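D-xylonate dehydratase (Caulobacter crescentus, PDB 5OYN) catalyses the dehydration of D-xylonate to 2-dehydro-3-deoxy-D-arabinonate in D-xylose degradation, using a [2Fe-2S] cluster and magnesium, and dehydrates D-gluconate with similar efficiency. Local coordinates at residues Glu49-Thr62 with Ile84-Val96. Residues are numbered along the deposited sequence; the frame is centred on the assembly and turned at random.
Sequences ELRSGKPIIGIAQT and IRDAGGIPMEFPV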
loop_
_atom_site.group_PDB
_atom_site.type_symbol
_atom_site.label_atom_id
_atom_site.label_comp_id
_atom_site.label_asym_id
_atom_site.label_seq_id
_atom_site.Cartn_x
_atom_site.Cartn_y
_atom_site.Cartn_z
ATOM N N GLU A 49 -15.385 17.746 -0.049
ATOM C CA GLU A 49 -14.432 17.545 1.036
ATOM C C GLU A 49 -13.665 18.823 1.329
ATOM O O GLU A 49 -13.611 19.276 2.478
ATOM C CB GLU A 49 -13.464 16.423 0.685
ATOM C CG GLU A 49 -14.018 15.038 0.914
ATOM C CD GLU A 49 -13.200 13.994 0.201
ATOM O OE1 GLU A 49 -13.217 13.996 -1.048
ATOM O OE2 GLU A 49 -12.529 13.188 0.891
ATOM N N LEU A 50 -13.072 19.422 0.303
ATOM C CA LEU A 50 -12.202 20.571 0.504
ATOM C C LEU A 50 -12.962 21.872 0.744
ATOM O O LEU A 50 -12.334 22.878 1.092
ATOM C CB LEU A 50 -11.271 20.736 -0.700
ATOM C CG LEU A 50 -10.211 19.647 -0.886
ATOM C CD1 LEU A 50 -9.721 19.583 -2.336
ATOM C CD2 LEU A 50 -9.048 19.865 0.070
ATOM N N ARG A 51 -14.284 21.881 0.581
ATOM C CA ARG A 51 -15.052 23.119 0.650
ATOM C C ARG A 51 -16.138 23.094 1.718
ATOM O O ARG A 51 -16.949 24.023 1.785
ATOM C CB ARG A 51 -15.673 23.427 -0.717
ATOM C CG ARG A 51 -14.653 23.664 -1.825
ATOM C CD ARG A 51 -15.050 24.859 -2.678
ATOM N NE ARG A 51 -16.234 24.570 -3.485
ATOM C CZ ARG A 51 -16.926 25.487 -4.155
ATOM N NH1 ARG A 51 -16.555 26.758 -4.111
ATOM N NH2 ARG A 51 -17.988 25.135 -4.866
ATOM N N SER A 52 -16.179 22.064 2.550
ATOM C CA SER A 52 -17.196 21.956 3.583
ATOM C C SER A 52 -16.761 22.555 4.912
ATOM O O SER A 52 -17.512 22.476 5.891
ATOM C CB SER A 52 -17.569 20.488 3.790
ATOM O OG SER A 52 -16.455 19.784 4.320
ATOM N N GLY A 53 -15.568 23.135 4.984
ATOM C CA GLY A 53 -15.132 23.739 6.220
ATOM C C GLY A 53 -14.617 22.787 7.274
ATOM O O GLY A 53 -14.404 23.219 8.414
ATOM N N LYS A 54 -14.421 21.509 6.951
ATOM C CA LYS A 54 -13.700 20.637 7.864
ATOM C C LYS A 54 -12.229 21.060 7.915
ATOM O O LYS A 54 -11.719 21.674 6.970
ATOM C CB LYS A 54 -13.807 19.178 7.425
ATOM C CG LYS A 54 -15.212 18.625 7.272
ATOM C CD LYS A 54 -15.154 17.094 7.120
ATOM C CE LYS A 54 -16.489 16.471 6.748
ATOM N NZ LYS A 54 -16.633 16.216 5.267
ATOM N N PRO A 55 -11.526 20.762 9.009
ATOM C CA PRO A 55 -10.107 21.134 9.073
ATOM C C PRO A 55 -9.217 20.145 8.329
ATOM O O PRO A 55 -9.410 18.926 8.380
ATOM C CB PRO A 55 -9.802 21.142 10.575
ATOM C CG PRO A 55 -10.780 20.174 11.156
ATOM C CD PRO A 55 -11.990 20.111 10.249
ATOM N N ILE A 56 -8.249 20.697 7.605
ATOM C CA ILE A 56 -7.218 19.898 6.957
ATOM C C ILE A 56 -6.230 19.486 8.037
ATOM O O ILE A 56 -5.537 20.336 8.603
ATOM C CB ILE A 56 -6.512 20.674 5.842
ATOM C CG1 ILE A 56 -7.520 21.283 4.861
ATOM C CG2 ILE A 56 -5.546 19.765 5.131
ATOM C CD1 ILE A 56 -8.645 20.342 4.428
ATOM N N ILE A 57 -6.159 18.188 8.324
ATOM C CA ILE A 57 -5.234 17.649 9.315
ATOM C C ILE A 57 -3.992 17.133 8.596
ATOM O O ILE A 57 -4.048 16.130 7.887
ATOM C CB ILE A 57 -5.880 16.539 10.153
ATOM C CG1 ILE A 57 -7.267 16.972 10.637
ATOM C CG2 ILE A 57 -4.961 16.187 11.324
ATOM C CD1 ILE A 57 -7.220 17.933 11.804
ATOM N N GLY A 58 -2.861 17.805 8.770
ATOM C CA GLY A 58 -1.615 17.249 8.294
ATOM C C GLY A 58 -1.186 16.061 9.135
ATOM O O GLY A 58 -1.484 15.970 10.328
ATOM N N ILE A 59 -0.505 15.117 8.489
ATOM C CA ILE A 59 0.163 14.007 9.164
ATOM C C ILE A 59 1.613 14.051 8.696
ATOM O O ILE A 59 1.894 13.825 7.512
ATOM C CB ILE A 59 -0.494 12.643 8.857
ATOM C CG1 ILE A 59 -1.986 12.675 9.176
ATOM C CG2 ILE A 59 0.115 11.522 9.689
ATOM C CD1 ILE A 59 -2.705 11.405 8.786
ATOM N N ALA A 60 2.533 14.378 9.601
ATOM C CA ALA A 60 3.942 14.495 9.217
ATOM C C ALA A 60 4.572 13.111 9.312
ATOM O O ALA A 60 4.930 12.645 10.400
ATOM C CB ALA A 60 4.672 15.521 10.068
ATOM N N GLN A 61 4.687 12.452 8.154
ATOM C CA GLN A 61 5.176 11.084 8.055
ATOM C C GLN A 61 6.687 11.041 8.194
ATOM O O GLN A 61 7.408 11.729 7.466
ATOM C CB GLN A 61 4.773 10.479 6.715
ATOM C CG GLN A 61 5.288 9.074 6.514
ATOM C CD GLN A 61 4.734 8.112 7.544
ATOM O OE1 GLN A 61 5.293 7.970 8.629
ATOM N NE2 GLN A 61 3.616 7.460 7.218
ATOM N N THR A 62 7.172 10.209 9.105
ATOM C CA THR A 62 8.604 10.065 9.284
ATOM C C THR A 62 9.125 8.695 8.887
ATOM O O THR A 62 10.345 8.531 8.749
ATOM C CB THR A 62 8.992 10.358 10.737
ATOM O OG1 THR A 62 8.253 9.498 11.621
ATOM C CG2 THR A 62 8.727 11.840 11.061
ATOM N N ILE A 84 -9.065 10.610 12.069
ATOM C CA ILE A 84 -9.395 11.937 11.558
ATOM C C ILE A 84 -10.742 11.946 10.849
ATOM O O ILE A 84 -11.543 12.873 11.019
ATOM C CB ILE A 84 -8.280 12.417 10.620
ATOM C CG1 ILE A 84 -6.972 12.584 11.388
ATOM C CG2 ILE A 84 -8.719 13.667 9.861
ATOM C CD1 ILE A 84 -5.778 12.845 10.476
ATOM N N ARG A 85 -11.016 10.926 10.030
ATOM C CA ARG A 85 -12.237 10.965 9.230
ATOM C C ARG A 85 -13.481 10.653 10.054
ATOM O O ARG A 85 -14.537 11.256 9.831
ATOM C CB ARG A 85 -12.128 10.012 8.037
ATOM C CG ARG A 85 -11.990 10.788 6.756
ATOM C CD ARG A 85 -11.706 9.924 5.571
ATOM N NE ARG A 85 -10.822 10.604 4.629
ATOM C CZ ARG A 85 -11.207 11.581 3.810
ATOM N NH1 ARG A 85 -12.470 11.993 3.813
ATOM N NH2 ARG A 85 -10.328 12.145 2.985
ATOM N N ASP A 86 -13.395 9.704 10.987
ATOM C CA ASP A 86 -14.544 9.445 11.847
ATOM C C ASP A 86 -14.916 10.697 12.612
ATOM O O ASP A 86 -16.100 11.011 12.793
ATOM C CB ASP A 86 -14.249 8.301 12.823
ATOM C CG ASP A 86 -14.463 6.934 12.200
ATOM O OD1 ASP A 86 -14.454 6.839 10.945
ATOM O OD2 ASP A 86 -14.646 5.956 12.963
ATOM N N ALA A 87 -13.912 11.449 13.014
ATOM C CA ALA A 87 -14.086 12.581 13.896
ATOM C C ALA A 87 -14.371 13.872 13.143
ATOM O O ALA A 87 -14.692 14.884 13.780
ATOM C CB ALA A 87 -12.837 12.724 14.780
ATOM N N GLY A 88 -14.252 13.869 11.820
ATOM C CA GLY A 88 -14.710 14.969 11.002
ATOM C C GLY A 88 -13.673 15.875 10.377
ATOM O O GLY A 88 -14.019 16.989 10.001
ATOM N N GLY A 89 -12.418 15.446 10.267
ATOM C CA GLY A 89 -11.409 16.177 9.539
ATOM C C GLY A 89 -11.071 15.507 8.213
ATOM O O GLY A 89 -11.597 14.456 7.838
ATOM N N ILE A 90 -10.163 16.154 7.497
ATOM C CA ILE A 90 -9.670 15.686 6.208
ATOM C C ILE A 90 -8.167 15.468 6.358
ATOM O O ILE A 90 -7.425 16.429 6.582
ATOM C CB ILE A 90 -9.967 16.690 5.079
ATOM C CG1 ILE A 90 -11.471 16.964 4.970
ATOM C CG2 ILE A 90 -9.399 16.208 3.758
ATOM C CD1 ILE A 90 -12.257 15.839 4.331
ATOM N N PRO A 91 -7.661 14.246 6.247
ATOM C CA PRO A 91 -6.224 14.036 6.439
ATOM C C PRO A 91 -5.419 14.366 5.191
ATOM O O PRO A 91 -5.904 14.291 4.058
ATOM C CB PRO A 91 -6.128 12.548 6.789
ATOM C CG PRO A 91 -7.372 11.928 6.220
ATOM C CD PRO A 91 -8.371 13.002 5.904
ATOM N N MET A 92 -4.166 14.751 5.428
ATOM C CA MET A 92 -3.181 15.073 4.392
ATOM C C MET A 92 -1.846 14.569 4.923
ATOM O O MET A 92 -1.246 15.204 5.801
ATOM C CB MET A 92 -3.097 16.570 4.104
ATOM C CG MET A 92 -4.194 17.115 3.263
ATOM S SD MET A 92 -3.933 16.826 1.513
ATOM C CE MET A 92 -5.353 17.705 0.831
ATOM N N GLU A 93 -1.385 13.440 4.405
ATOM C CA GLU A 93 -0.099 12.903 4.819
ATOM C C GLU A 93 0.982 13.536 3.964
ATOM O O GLU A 93 0.771 13.799 2.778
ATOM C CB GLU A 93 -0.079 11.383 4.687
ATOM C CG GLU A 93 1.177 10.695 5.196
ATOM C CD GLU A 93 1.239 9.240 4.733
ATOM O OE1 GLU A 93 2.283 8.580 4.981
ATOM O OE2 GLU A 93 0.239 8.758 4.128
ATOM N N PHE A 94 2.122 13.817 4.576
ATOM C CA PHE A 94 3.223 14.434 3.859
ATOM C C PHE A 94 4.497 14.108 4.602
ATOM O O PHE A 94 4.450 13.752 5.784
ATOM C CB PHE A 94 3.033 15.955 3.736
ATOM C CG PHE A 94 3.012 16.671 5.057
ATOM C CD1 PHE A 94 4.190 17.118 5.643
ATOM C CD2 PHE A 94 1.812 16.898 5.717
ATOM C CE1 PHE A 94 4.167 17.769 6.862
ATOM C CE2 PHE A 94 1.788 17.552 6.940
ATOM C CZ PHE A 94 2.964 17.985 7.507
ATOM N N PRO A 95 5.644 14.192 3.940
ATOM C CA PRO A 95 6.884 13.745 4.574
ATOM C C PRO A 95 7.721 14.885 5.120
ATOM O O PRO A 95 7.434 16.063 4.867
ATOM C CB PRO A 95 7.606 13.038 3.428
ATOM C CG PRO A 95 7.193 13.812 2.210
ATOM C CD PRO A 95 5.828 14.415 2.492
ATOM N N VAL A 96 8.762 14.524 5.869
ATOM C CA VAL A 96 9.770 15.446 6.352
ATOM C C VAL A 96 11.141 14.892 5.985
ATOM O O VAL A 96 11.267 13.784 5.470
ATOM C CB VAL A 96 9.666 15.692 7.874
ATOM C CG1 VAL A 96 8.424 16.494 8.182
ATOM C CG2 VAL A 96 9.648 14.375 8.627
#
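The ring of Phe-94 lies against strand 56-61. One face takes the CA of Ala-60 in a CH-pi contact, 4.2 Å from the ring centroid, with Ile-59 O nearer the rim. Gly-58 CA meets the ring edge, 3.7 Å from Phe-94 CE2. With chi1 at 63°, Phe-94 CG is flanked by both the backbone N and the carbonyl carbon, and the ring swings over the neighbouring strand; helix 109-125 packs on it too. The Gln-61 amide and Glu-93 carboxylate are turned 70° apart. Gln-61 NE2 gives a hydrogen bond of 2.8 Å to Glu-93 OE1, reaching it from above the carboxylate plane. The same NE2 also binds His-73 O. Strands 56-61 and 90-95 are parallel neighbours, joined through helix 73-87 as a beta-alpha-beta unit. The backbone hydrogen bonds begin with Ile-90 N to Pro-55 O (3.0 Å) and continue as far as Gln-61 N to Phe-94 O (2.7 Å). A Schellman motif at Gly-88 ends the helix and leads into strand 90-95. Ile-84 of that helix and Ile-57 lie alongside each other, pointing opposite ways, with Ile-84 CD1 3.5 Å from Ile-57 CG2. On the sheet face of Ile-90 and Met-92, Ile-56 CG2 touches Met-92 CG at 3.5 Å. Beyond the strands, Arg-85 NH1 forms a salt bridge with Glu-49 OE2 (3.2 Å), on its anti lone pair. Asp-86 and Arg-79 of a third subunit add salt bridges to Arg-85 and Glu-49, respectively.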